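Local coordinates for sterol regulatory element-binding protein cleavage-activating protein (PDB 4YHC), which escorts the transcription factor precursor Sre1 for processing at low sterol and oxygen levels, and is represented here by its WD40 domain, at residues Gly86-Leu91 and Val123-Gly128; Lys136-Val141 and Leu154-Glu159; Thr76-Ala81 and Ser119-Phe124. The protein carries 9 engineered substitutions. All coordinates share one frame; numbering follows the deposited sequence.

Interaction 1: Gly86-Leu91 and Val123-Gly128; sequences GNYVSL and VFWMPG
Trp125 turns its CG anti to its own carbonyl carbon (chi1 -69°), which swings the indole across to strand 88-91, while Ser90 holds OG between its backbone N and carbonyl carbon (chi1 53°), facing the incoming ring. The two strands belong to neighbouring blades of the WD40 beta-propeller, the predicted repeats WD 2 and WD 3. Their axes come no closer than 9.1 Å, too far for backbone pairing, and side chains fill the interval. The indole lies with its pyrrole end at Ser90 and its benzene end at Tyr88. Its N-H points to Ser90, with Trp125 NE1 donating to Ser90 OG over 3.0 Å. The bond is somewhat bent, 142° at the hydrogen, and OG sits near the ring edge but tilted from its plane. Ser90 CB adds a contact at 3.9 Å to Trp125 CZ2. At the other end Trp125 CH2 presses on Tyr88 CB at 3.4 Å, whereas the phenol itself leads away from strand 123-127. A leucine in place of Trp125 would probably leave Ser90 OG without its indole donor and open a gap beside Tyr88 CB. The buried hydroxyl has a second partner in Ala81 O, to which it is also hydrogen-bonded, so the Ser90 side chain is held by both blades. The same Ser90 OG lies 4.0 Å from Val123 CG1.

Interaction 2: Lys136-Val141 and Leu154-Glu159; sequences KNFELV and LTIEIE
Asn137 and Thr155 stand side by side on one face of the hairpin formed by strands 136-144 and 148-156, their side chains slanting across each other. With CG anti to the backbone N (chi1 -169°), Asn137 brings its amide over to the neighbouring strand, where ND2 gives a weak hydrogen bond to Thr155 OG1 at 3.1 Å. The angle at the hydrogen is only 129°. Asn137 OD1 turns to Thr129 N, again weakly. On the other face the contacts among Phe138, Leu154 and Ile156 are apolar; Lys136 starts there too, but its end leads away. The Phe138 and Ile156 side chains slant past each other, Phe138 CE2 meeting Ile156 CD1 at 4.0 Å. Phe138 CB sits 4.3 Å from Leu154 CB, and Leu140 reaches Leu154 more loosely farther along. Trp125, on the preceding strand, meets the Phe138 ring edge-to-face and also touches Leu154. The antiparallel backbones are bonded at two hydrogen-bonded pairs, Lys136 with Ile156 and Phe138 with Leu154. Phe138 N donates to Leu154 O at 2.8 Å, and Leu154 N returns a bond to Phe138 O at 2.9 Å. Asn137 and Thr155 form the non-hydrogen-bonded pair between them. In these two middle strands of the predicted WD 3 blade, cohesion rests on straight backbone bonds and apolar contacts; the bent amide-hydroxyl bond probably adds little strength, though it gives Asn137 ND2 a partner.

Interaction 3: Thr76-Ala81 and Ser119-Phe124; sequences TLKAIA and SKLNVF
Lys78 leaves the backbone just ahead of strand 79-81 and runs toward segment 119-124, linking the approaches to the first strands of two adjacent WD40 propeller blades. CG lies anti to the carbonyl carbon (chi1 -71°), beside the backbone N, so that CB and CG carry the chain across the gap before it meets anything there. Lys78 CD is the first atom to touch, 4.0 Å from both Leu121 CG and Ser119 O, and slants past the leucine. A bend at chi3 (145°) then takes Lys78 CE to 3.2 Å from Ser119 O. The ammonium tip ends at the same carbonyl, Lys78 NZ donating to Ser119 O, but the modelled 2.3 Å is too short to trust and Ser119 is poorly ordered, so the details of both approaches are doubtful. Lys78 and Ala79 both face Phe92 in a classic beta bulge, after which the strand runs nearly parallel to strand 121-124 at 6.6 Å between axes. Two alanines face this interval: Ala79 CB packs against Val123 CG2 at 3.8 Å, and Ala81 CB comes to 3.5 Å from Val123 O. The backbones do not bond directly but through two waters. One joins Ile80 O to Val123 N; the other donates to Lys78 O at 2.9 Å and accepts from Leu121 N at 2.8 Å.

Strand 121-127 is common to interactions 1 and 3, which share Val123 and Phe124 and whose centres lie 12 Å apart. Both belong to one seam between blades: in interaction 3 strand 121-127 faces the first strand of the preceding blade, in interaction 1 the second, and Ser90 N bonds Ala81 O (2.8 Å) between those two. Interaction 2 lies within the later blade, its centre 9 Å from that of interaction 1 and 18 Å from that of interaction 3. Strand 136-144 joins it to the seam, through Met126 N to Glu139 O at 2.7 Å and Val123 CG1 against Leu140 CD2 at 3.3 Å. All three lie in the region that, by similarity, interacts with Sre1.

Interaction 1: Gly86-Leu91 and Val123-Gly128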
ATOM      1  N   GLY A  86       6.155   6.112  10.848  1.00 22.65           N
ATOM      2  CA  GLY A  86       6.686   7.184  10.019  1.00 21.28           C
ATOM      3  C   GLY A  86       7.767   8.064  10.608  1.00 21.47           C
ATOM      4  O   GLY A  86       7.922   9.228  10.203  1.00 20.25           O
ATOM      5  N   ASN A  87       8.487   7.536  11.591  1.00 21.07           N
ATOM      6  CA  ASN A  87       9.559   8.288  12.258  1.00 26.13           C
ATOM      7  C   ASN A  87      10.948   7.910  11.822  1.00 24.88           C
ATOM      8  O   ASN A  87      11.888   8.708  11.998  1.00 28.28           O
ATOM      9  CB  ASN A  87       9.474   8.122  13.778  1.00 31.60           C
ATOM     10  CG  ASN A  87       8.178   8.644  14.319  1.00 36.77           C
ATOM     11  OD1 ASN A  87       7.747   9.709  13.950  1.00 39.96           O
ATOM     12  ND2 ASN A  87       7.502   7.846  15.090  1.00 34.65           N
ATOM     13  N   TYR A  88      11.087   6.697  11.292  1.00 20.90           N
ATOM     14  CA  TYR A  88      12.364   6.186  10.821  1.00 23.33           C
ATOM     15  C   TYR A  88      12.263   5.670   9.371  1.00 24.76           C
ATOM     16  O   TYR A  88      11.213   5.162   8.931  1.00 18.88           O
ATOM     17  CB  TYR A  88      12.822   5.033  11.760  1.00 19.56           C
ATOM     18  CG  TYR A  88      12.911   5.484  13.170  1.00 25.06           C
ATOM     19  CD1 TYR A  88      13.995   6.272  13.618  1.00 32.04           C
ATOM     20  CD2 TYR A  88      11.917   5.205  14.067  1.00 32.97           C
ATOM     21  CE1 TYR A  88      14.055   6.735  14.928  1.00 26.70           C
ATOM     22  CE2 TYR A  88      11.969   5.693  15.379  1.00 35.28           C
ATOM     23  CZ  TYR A  88      13.040   6.465  15.789  1.00 31.88           C
ATOM     24  OH  TYR A  88      13.073   6.932  17.099  1.00 36.88           O
ATOM     25  N   VAL A  89      13.338   5.808   8.638  1.00 20.36           N
ATOM     26  CA  VAL A  89      13.458   5.217   7.306  1.00 19.53           C
ATOM     27  C   VAL A  89      14.688   4.316   7.295  1.00 24.43           C
ATOM     28  O   VAL A  89      15.750   4.686   7.918  1.00 21.01           O
ATOM     29  CB  VAL A  89      13.584   6.289   6.229  1.00 27.16           C
ATOM     30  CG1 VAL A  89      13.467   5.675   4.852  1.00 27.14           C
ATOM     31  CG2 VAL A  89      12.457   7.300   6.333  1.00 29.29           C
ATOM     32  N   SER A  90      14.554   3.152   6.643  1.00 20.06           N
ATOM     33  CA  SER A  90      15.675   2.246   6.375  1.00 20.29           C
ATOM     34  C   SER A  90      15.980   2.253   4.932  1.00 23.55           C
ATOM     35  O   SER A  90      15.094   1.979   4.135  1.00 19.17           O
ATOM     36  CB  SER A  90      15.390   0.780   6.741  1.00 22.69           C
ATOM     37  OG  SER A  90      14.192   0.318   6.119  1.00 25.18           O
ATOM     38  N   LEU A  91      17.223   2.574   4.595  1.00 21.53           N
ATOM     39  CA  LEU A  91      17.699   2.575   3.215  1.00 22.91           C
ATOM     40  C   LEU A  91      18.733   1.437   3.065  1.00 22.17           C
ATOM     41  O   LEU A  91      19.605   1.284   3.910  1.00 23.72           O
ATOM     42  CB  LEU A  91      18.366   3.892   2.897  1.00 23.04           C
ATOM     43  CG  LEU A  91      17.617   5.212   2.945  1.00 25.74           C
ATOM     44  CD1 LEU A  91      18.590   6.328   2.615  1.00 27.47           C
ATOM     45  CD2 LEU A  91      16.479   5.183   1.935  1.00 20.85           C
ATOM     46  N   VAL A 123      11.879  -5.068   2.037  1.00 20.89           N
ATOM     47  CA  VAL A 123      12.168  -4.834   3.445  1.00 15.79           C
ATOM     48  C   VAL A 123      10.975  -4.357   4.235  1.00 21.73           C
ATOM     49  O   VAL A 123      10.264  -3.547   3.737  1.00 23.43           O
ATOM     50  CB  VAL A 123      13.260  -3.763   3.578  1.00 24.05           C
ATOM     51  CG1 VAL A 123      13.510  -3.499   5.056  1.00 28.96           C
ATOM     52  CG2 VAL A 123      14.541  -4.224   2.911  1.00 19.32           C
ATOM     53  N   PHE A 124      10.762  -4.843   5.456  1.00 22.72           N
ATOM     54  CA  PHE A 124       9.575  -4.509   6.250  1.00 27.89           C
ATOM     55  C   PHE A 124      10.030  -4.310   7.647  1.00 27.01           C
ATOM     56  O   PHE A 124      10.825  -5.084   8.114  1.00 28.10           O
ATOM     57  CB  PHE A 124       8.614  -5.723   6.452  1.00 31.16           C
ATOM     58  CG  PHE A 124       8.385  -6.514   5.260  1.00 31.02           C
ATOM     59  CD1 PHE A 124       7.690  -5.998   4.235  1.00 34.31           C
ATOM     60  CD2 PHE A 124       8.840  -7.814   5.193  1.00 47.11           C
ATOM     61  CE1 PHE A 124       7.448  -6.733   3.119  1.00 45.05           C
ATOM     62  CE2 PHE A 124       8.629  -8.561   4.077  1.00 47.57           C
ATOM     63  CZ  PHE A 124       7.934  -8.016   3.027  1.00 51.36           C
ATOM     64  N   TRP A 125       9.488  -3.312   8.315  1.00 21.84           N
ATOM     65  CA  TRP A 125       9.616  -3.133   9.760  1.00 19.12           C
ATOM     66  C   TRP A 125       8.439  -3.767  10.501  1.00 29.75           C
ATOM     67  O   TRP A 125       7.270  -3.572  10.114  1.00 24.61           O
ATOM     68  CB  TRP A 125       9.544  -1.654  10.071  1.00 23.83           C
ATOM     69  CG  TRP A 125      10.716  -0.807   9.611  1.00 24.26           C
ATOM     70  CD1 TRP A 125      11.076  -0.555   8.345  1.00 26.31           C
ATOM     71  CD2 TRP A 125      11.578  -0.054  10.427  1.00 20.58           C
ATOM     72  NE1 TRP A 125      12.093   0.328   8.313  1.00 24.01           N
ATOM     73  CE2 TRP A 125      12.422   0.660   9.590  1.00 20.25           C
ATOM     74  CE3 TRP A 125      11.677   0.136  11.802  1.00 22.10           C
ATOM     75  CZ2 TRP A 125      13.442   1.526  10.074  1.00 23.49           C
ATOM     76  CZ3 TRP A 125      12.643   1.033  12.297  1.00 22.91           C
ATOM     77  CH2 TRP A 125      13.530   1.685  11.443  1.00 26.48           C
ATOM     78  N   MET A 126       8.712  -4.476  11.582  1.00 24.09           N
ATOM     79  CA  MET A 126       7.622  -4.967  12.389  1.00 28.53           C
ATOM     80  C   MET A 126       7.877  -4.630  13.866  1.00 31.29           C
ATOM     81  O   MET A 126       8.989  -4.722  14.328  1.00 33.64           O
ATOM     82  CB  MET A 126       7.451  -6.456  12.204  1.00 25.39           C
ATOM     83  CG  MET A 126       7.296  -6.845  10.693  1.00 29.46           C
ATOM     84  SD  MET A 126       7.039  -8.596  10.497  1.00 39.47           S
ATOM     85  CE  MET A 126       5.288  -8.587  10.608  1.00 46.26           C
ATOM     86  N   PRO A 127       6.836  -4.277  14.592  1.00 31.47           N
ATOM     87  CA  PRO A 127       7.022  -3.883  15.996  1.00 35.85           C
ATOM     88  C   PRO A 127       7.511  -5.071  16.786  1.00 36.60           C
ATOM     89  O   PRO A 127       7.033  -6.148  16.553  1.00 40.71           O
ATOM     90  CB  PRO A 127       5.614  -3.455  16.461  1.00 37.55           C
ATOM     91  CG  PRO A 127       4.646  -4.054  15.467  1.00 42.88           C
ATOM     92  CD  PRO A 127       5.418  -4.299  14.171  1.00 39.52           C
ATOM     93  N   GLY A 128       8.546  -4.897  17.605  1.00 35.22           N
ATOM     94  CA  GLY A 128       8.962  -5.929  18.552  1.00 44.49           C
ATOM     95  C   GLY A 128       8.398  -5.637  19.931  1.00 52.96           C
ATOM     96  O   GLY A 128       7.209  -5.423  20.095  1.00 56.60           O
TER

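Interaction 2: Lys136-Val141 and Leu154-Glu159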
ATOM      1  N   LYS A 136      12.588   1.877  21.671  1.00 37.24           N
ATOM      2  CA  LYS A 136      11.731   1.029  20.849  1.00 37.41           C
ATOM      3  C   LYS A 136      12.518  -0.148  20.300  1.00 38.93           C
ATOM      4  O   LYS A 136      13.681  -0.009  19.874  1.00 40.40           O
ATOM      5  CB  LYS A 136      11.220   1.790  19.636  1.00 41.50           C
ATOM      6  CG  LYS A 136      10.576   3.117  19.922  1.00 47.77           C
ATOM      7  CD  LYS A 136      10.126   3.744  18.612  1.00 47.19           C
ATOM      8  CE  LYS A 136       9.524   5.118  18.841  1.00 59.99           C
ATOM      9  NZ  LYS A 136       8.816   5.281  20.153  1.00 63.60           N
ATOM     10  N   ASN A 137      11.850  -1.280  20.220  1.00 33.23           N
ATOM     11  CA  ASN A 137      12.381  -2.427  19.545  1.00 33.09           C
ATOM     12  C   ASN A 137      11.593  -2.780  18.287  1.00 29.28           C
ATOM     13  O   ASN A 137      10.380  -2.638  18.280  1.00 24.68           O
ATOM     14  CB  ASN A 137      12.312  -3.601  20.489  1.00 43.00           C
ATOM     15  CG  ASN A 137      13.080  -4.755  19.956  1.00 55.36           C
ATOM     16  OD1 ASN A 137      12.531  -5.829  19.707  1.00 66.72           O
ATOM     17  ND2 ASN A 137      14.350  -4.514  19.688  1.00 48.33           N
ATOM     18  N   PHE A 138      12.287  -3.196  17.236  1.00 28.34           N
ATOM     19  CA  PHE A 138      11.670  -3.565  15.968  1.00 29.47           C
ATOM     20  C   PHE A 138      12.311  -4.828  15.481  1.00 31.52           C
ATOM     21  O   PHE A 138      13.456  -5.101  15.806  1.00 29.94           O
ATOM     22  CB  PHE A 138      11.882  -2.509  14.863  1.00 30.49           C
ATOM     23  CG  PHE A 138      11.253  -1.176  15.137  1.00 28.57           C
ATOM     24  CD1 PHE A 138       9.884  -0.948  14.884  1.00 30.16           C
ATOM     25  CD2 PHE A 138      11.993  -0.161  15.693  1.00 25.39           C
ATOM     26  CE1 PHE A 138       9.315   0.283  15.125  1.00 25.83           C
ATOM     27  CE2 PHE A 138      11.415   1.084  15.941  1.00 25.04           C
ATOM     28  CZ  PHE A 138      10.086   1.303  15.674  1.00 27.01           C
ATOM     29  N   GLU A 139      11.568  -5.571  14.658  1.00 30.81           N
ATOM     30  CA  GLU A 139      12.169  -6.517  13.743  1.00 34.58           C
ATOM     31  C   GLU A 139      12.194  -5.992  12.324  1.00 28.92           C
ATOM     32  O   GLU A 139      11.181  -5.530  11.812  1.00 30.82           O
ATOM     33  CB  GLU A 139      11.449  -7.836  13.859  1.00 46.50           C
ATOM     34  CG  GLU A 139      11.671  -8.429  15.242  1.00 62.50           C
ATOM     35  CD  GLU A 139      10.917  -9.708  15.461  1.00 71.43           C
ATOM     36  OE1 GLU A 139       9.660  -9.655  15.381  1.00 68.72           O
ATOM     37  OE2 GLU A 139      11.604 -10.750  15.688  1.00 78.19           O
ATOM     38  N   LEU A 140      13.374  -6.008  11.713  1.00 22.75           N
ATOM     39  CA  LEU A 140      13.574  -5.521  10.378  1.00 27.88           C
ATOM     40  C   LEU A 140      13.771  -6.739   9.521  1.00 30.11           C
ATOM     41  O   LEU A 140      14.783  -7.474   9.691  1.00 27.94           O
ATOM     42  CB  LEU A 140      14.818  -4.635  10.270  1.00 27.14           C
ATOM     43  CG  LEU A 140      14.853  -3.311   9.554  1.00 32.34           C
ATOM     44  CD1 LEU A 140      16.301  -2.901   9.238  1.00 23.70           C
ATOM     45  CD2 LEU A 140      13.975  -3.223   8.319  1.00 36.69           C
ATOM     46  N   VAL A 141      12.857  -6.961   8.588  1.00 22.84           N
ATOM     47  CA  VAL A 141      12.883  -8.174   7.789  1.00 18.61           C
ATOM     48  C   VAL A 141      13.329  -7.854   6.379  1.00 27.22           C
ATOM     49  O   VAL A 141      12.815  -6.940   5.706  1.00 23.15           O
ATOM     50  CB  VAL A 141      11.500  -8.831   7.770  1.00 27.53           C
ATOM     51  CG1 VAL A 141      11.492 -10.109   6.937  1.00 26.09           C
ATOM     52  CG2 VAL A 141      11.034  -9.126   9.206  1.00 26.37           C
ATOM     53  N   LEU A 154      16.341  -4.727  15.940  1.00 28.08           N
ATOM     54  CA  LEU A 154      16.769  -3.347  15.896  1.00 31.26           C
ATOM     55  C   LEU A 154      16.254  -2.681  17.137  1.00 28.68           C
ATOM     56  O   LEU A 154      15.046  -2.653  17.357  1.00 34.44           O
ATOM     57  CB  LEU A 154      16.197  -2.679  14.632  1.00 26.97           C
ATOM     58  CG  LEU A 154      16.408  -1.196  14.446  1.00 27.57           C
ATOM     59  CD1 LEU A 154      17.893  -0.809  14.431  1.00 27.02           C
ATOM     60  CD2 LEU A 154      15.718  -0.778  13.154  1.00 24.64           C
ATOM     61  N   THR A 155      17.155  -2.136  17.941  1.00 25.12           N
ATOM     62  CA  THR A 155      16.738  -1.324  19.079  1.00 29.06           C
ATOM     63  C   THR A 155      17.112   0.114  18.857  1.00 36.02           C
ATOM     64  O   THR A 155      18.238   0.430  18.487  1.00 35.08           O
ATOM     65  CB  THR A 155      17.345  -1.788  20.425  1.00 34.02           C
ATOM     66  OG1 THR A 155      16.940  -3.124  20.682  1.00 35.22           O
ATOM     67  CG2 THR A 155      16.788  -0.953  21.557  1.00 35.05           C
ATOM     68  N   ILE A 156      16.175   1.006  19.129  1.00 32.74           N
ATOM     69  CA  ILE A 156      16.388   2.403  18.921  1.00 32.84           C
ATOM     70  C   ILE A 156      16.196   3.146  20.219  1.00 36.36           C
ATOM     71  O   ILE A 156      15.231   2.909  20.949  1.00 41.71           O
ATOM     72  CB  ILE A 156      15.426   2.942  17.853  1.00 35.46           C
ATOM     73  CG1 ILE A 156      15.805   2.334  16.506  1.00 34.37           C
ATOM     74  CG2 ILE A 156      15.454   4.463  17.814  1.00 34.71           C
ATOM     75  CD1 ILE A 156      14.983   2.886  15.349  1.00 34.28           C
ATOM     76  N   GLU A 157      17.145   4.043  20.493  1.00 38.72           N
ATOM     77  CA  GLU A 157      17.082   4.910  21.653  1.00 46.61           C
ATOM     78  C   GLU A 157      17.238   6.365  21.247  1.00 51.83           C
ATOM     79  O   GLU A 157      17.325   6.696  20.082  1.00 57.95           O
ATOM     80  CB  GLU A 157      18.162   4.506  22.644  1.00 57.07           C
ATOM     81  CG  GLU A 157      17.936   3.128  23.210  1.00 69.35           C
ATOM     82  CD  GLU A 157      18.807   2.843  24.407  1.00 89.16           C
ATOM     83  OE1 GLU A 157      19.507   1.806  24.383  1.00 98.12           O
ATOM     84  OE2 GLU A 157      18.798   3.645  25.372  1.00 93.69           O
ATOM     85  N   ILE A 158      17.240   7.251  22.225  1.00 57.61           N
ATOM     86  CA  ILE A 158      17.453   8.666  21.959  1.00 65.62           C
ATOM     87  C   ILE A 158      18.855   8.845  21.345  1.00 69.65           C
ATOM     88  O   ILE A 158      19.028   9.429  20.274  1.00 61.52           O
ATOM     89  CB  ILE A 158      17.336   9.508  23.256  1.00 64.66           C
ATOM     90  CG1 ILE A 158      16.005   9.216  23.998  1.00 62.46           C
ATOM     91  CG2 ILE A 158      17.475  10.991  22.917  1.00 64.58           C
ATOM     92  CD1 ILE A 158      16.103   8.250  25.162  1.00 60.17           C
ATOM     93  N   GLU A 159      19.841   8.285  22.037  1.00 83.80           N
ATOM     94  CA  GLU A 159      21.248   8.377  21.647  1.00 95.39           C
ATOM     95  C   GLU A 159      21.443   7.803  20.247  1.00 96.60           C
ATOM     96  O   GLU A 159      21.712   8.543  19.305  1.00105.53           O
ATOM     97  CB  GLU A 159      22.139   7.651  22.671  1.00100.51           C
ATOM     98  CG  GLU A 159      21.694   7.835  24.118  1.00102.51           C
ATOM     99  CD  GLU A 159      20.684   6.788  24.544  1.00101.83           C
ATOM    100  OE1 GLU A 159      19.509   7.141  24.809  1.00 98.16           O
ATOM    101  OE2 GLU A 159      21.074   5.603  24.587  1.00104.29           O
TER

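Interaction 3: Thr76-Ala81 and Ser119-Phe124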
ATOM      1  N   THR A  76      24.398   2.926  -4.806  1.00 26.12           N
ATOM      2  CA  THR A  76      23.424   1.884  -5.057  1.00 24.63           C
ATOM      3  C   THR A  76      22.291   2.009  -4.054  1.00 27.30           C
ATOM      4  O   THR A  76      22.505   2.365  -2.872  1.00 30.47           O
ATOM      5  CB  THR A  76      24.009   0.466  -4.935  1.00 30.75           C
ATOM      6  OG1 THR A  76      24.589   0.274  -3.630  1.00 32.91           O
ATOM      7  CG2 THR A  76      25.046   0.214  -6.017  1.00 33.27           C
ATOM      8  N   LEU A  77      21.082   1.657  -4.486  1.00 26.30           N
ATOM      9  CA  LEU A  77      19.935   1.700  -3.554  1.00 25.06           C
ATOM     10  C   LEU A  77      19.049   0.577  -3.983  1.00 33.17           C
ATOM     11  O   LEU A  77      18.457   0.645  -5.054  1.00 32.26           O
ATOM     12  CB  LEU A  77      19.208   3.020  -3.689  1.00 29.29           C
ATOM     13  CG  LEU A  77      18.511   3.788  -2.553  1.00 35.81           C
ATOM     14  CD1 LEU A  77      17.174   4.358  -3.013  1.00 28.26           C
ATOM     15  CD2 LEU A  77      18.371   3.075  -1.239  1.00 25.95           C
ATOM     16  N   LYS A  78      18.998  -0.482  -3.174  1.00 25.78           N
ATOM     17  CA  LYS A  78      18.194  -1.610  -3.495  1.00 26.86           C
ATOM     18  C   LYS A  78      16.799  -1.554  -2.824  1.00 26.09           C
ATOM     19  O   LYS A  78      15.906  -2.225  -3.285  1.00 27.57           O
ATOM     20  CB  LYS A  78      18.873  -2.881  -2.973  1.00 30.53           C
ATOM     21  CG  LYS A  78      20.140  -3.393  -3.645  1.00 38.06           C
ATOM     22  CD  LYS A  78      20.347  -4.867  -3.222  1.00 46.64           C
ATOM     23  CE  LYS A  78      20.954  -5.763  -4.286  1.00 53.02           C
ATOM     24  NZ  LYS A  78      20.535  -7.184  -4.089  1.00 57.64           N
ATOM     25  N   ALA A  79      16.645  -0.889  -1.676  1.00 21.88           N
ATOM     26  CA  ALA A  79      15.307  -0.876  -1.019  1.00 22.97           C
ATOM     27  C   ALA A  79      15.215   0.262  -0.042  1.00 19.65           C
ATOM     28  O   ALA A  79      16.229   0.771   0.441  1.00 19.99           O
ATOM     29  CB  ALA A  79      15.058  -2.162  -0.249  1.00 21.69           C
ATOM     30  N   ILE A  80      13.970   0.667   0.180  1.00 20.65           N
ATOM     31  CA  ILE A  80      13.613   1.640   1.181  1.00 23.84           C
ATOM     32  C   ILE A  80      12.420   1.165   1.958  1.00 19.07           C
ATOM     33  O   ILE A  80      11.599   0.457   1.416  1.00 16.28           O
ATOM     34  CB  ILE A  80      13.288   3.007   0.548  1.00 24.63           C
ATOM     35  CG1 ILE A  80      12.922   3.994   1.656  1.00 32.62           C
ATOM     36  CG2 ILE A  80      12.119   2.922  -0.453  1.00 22.31           C
ATOM     37  CD1 ILE A  80      12.610   5.375   1.128  1.00 42.82           C
ATOM     38  N   ALA A  81      12.324   1.534   3.227  1.00 17.09           N
ATOM     39  CA  ALA A  81      11.135   1.214   3.983  1.00 19.25           C
ATOM     40  C   ALA A  81      11.018   2.117   5.175  1.00 23.24           C
ATOM     41  O   ALA A  81      12.019   2.702   5.634  1.00 25.91           O
ATOM     42  CB  ALA A  81      11.117  -0.228   4.364  1.00 19.48           C
ATOM     43  N   SER A 119      20.153  -9.786  -6.516  1.00 80.29           N
ATOM     44  CA  SER A 119      19.056 -10.134  -5.647  1.00 70.41           C
ATOM     45  C   SER A 119      18.191  -8.897  -5.534  1.00 52.80           C
ATOM     46  O   SER A 119      18.693  -7.782  -5.392  1.00 45.00           O
ATOM     47  CB  SER A 119      19.572 -10.549  -4.271  1.00 75.55           C
ATOM     48  OG  SER A 119      18.620 -11.354  -3.607  1.00 82.02           O
ATOM     49  N   LYS A 120      16.898  -9.113  -5.670  1.00 46.36           N
ATOM     50  CA  LYS A 120      15.897  -8.113  -5.441  1.00 41.30           C
ATOM     51  C   LYS A 120      15.481  -8.206  -3.954  1.00 37.03           C
ATOM     52  O   LYS A 120      15.266  -9.283  -3.444  1.00 33.94           O
ATOM     53  CB  LYS A 120      14.707  -8.367  -6.376  1.00 41.12           C
ATOM     54  CG  LYS A 120      14.772  -7.592  -7.686  1.00 54.05           C
ATOM     55  CD  LYS A 120      15.918  -7.995  -8.621  1.00 62.42           C
ATOM     56  CE  LYS A 120      16.202  -6.896  -9.645  1.00 67.50           C
ATOM     57  NZ  LYS A 120      16.607  -7.383 -10.993  1.00 69.00           N
ATOM     58  N   LEU A 121      15.377  -7.065  -3.289  1.00 28.47           N
ATOM     59  CA  LEU A 121      14.982  -7.021  -1.881  1.00 32.70           C
ATOM     60  C   LEU A 121      13.586  -6.487  -1.640  1.00 32.49           C
ATOM     61  O   LEU A 121      13.170  -5.529  -2.285  1.00 33.46           O
ATOM     62  CB  LEU A 121      15.914  -6.094  -1.109  1.00 27.06           C
ATOM     63  CG  LEU A 121      17.371  -6.458  -1.016  1.00 33.94           C
ATOM     64  CD1 LEU A 121      17.932  -5.658   0.163  1.00 33.29           C
ATOM     65  CD2 LEU A 121      17.614  -7.951  -0.815  1.00 34.60           C
ATOM     66  N   ASN A 122      12.909  -7.060  -0.661  1.00 26.95           N
ATOM     67  CA  ASN A 122      11.776  -6.401  -0.040  1.00 27.20           C
ATOM     68  C   ASN A 122      12.088  -6.264   1.434  1.00 30.54           C
ATOM     69  O   ASN A 122      12.571  -7.237   2.004  1.00 31.70           O
ATOM     70  CB  ASN A 122      10.551  -7.239  -0.260  1.00 34.00           C
ATOM     71  CG  ASN A 122       9.281  -6.474  -0.022  1.00 46.64           C
ATOM     72  OD1 ASN A 122       9.284  -5.237   0.064  1.00 48.10           O
ATOM     73  ND2 ASN A 122       8.171  -7.206   0.097  1.00 53.14           N
ATOM     74  N   VAL A 123      11.879  -5.068   2.037  1.00 20.89           N
ATOM     75  CA  VAL A 123      12.168  -4.834   3.445  1.00 15.79           C
ATOM     76  C   VAL A 123      10.975  -4.357   4.235  1.00 21.73           C
ATOM     77  O   VAL A 123      10.264  -3.547   3.737  1.00 23.43           O
ATOM     78  CB  VAL A 123      13.260  -3.763   3.578  1.00 24.05           C
ATOM     79  CG1 VAL A 123      13.510  -3.499   5.056  1.00 28.96           C
ATOM     80  CG2 VAL A 123      14.541  -4.224   2.911  1.00 19.32           C
ATOM     81  N   PHE A 124      10.762  -4.843   5.456  1.00 22.72           N
ATOM     82  CA  PHE A 124       9.575  -4.509   6.250  1.00 27.89           C
ATOM     83  C   PHE A 124      10.030  -4.310   7.647  1.00 27.01           C
ATOM     84  O   PHE A 124      10.825  -5.084   8.114  1.00 28.10           O
ATOM     85  CB  PHE A 124       8.614  -5.723   6.452  1.00 31.16           C
ATOM     86  CG  PHE A 124       8.385  -6.514   5.260  1.00 31.02           C
ATOM     87  CD1 PHE A 124       7.690  -5.998   4.235  1.00 34.31           C
ATOM     88  CD2 PHE A 124       8.840  -7.814   5.193  1.00 47.11           C
ATOM     89  CE1 PHE A 124       7.448  -6.733   3.119  1.00 45.05           C
ATOM     90  CE2 PHE A 124       8.629  -8.561   4.077  1.00 47.57           C
ATOM     91  CZ  PHE A 124       7.934  -8.016   3.027  1.00 51.36           C
TER
HETATM   92  O   HOH W   1      15.921  -4.774  -4.724  1.00 33.48           O
HETATM   93  O   HOH W   2      11.353  -2.600   0.247  1.00 30.89           O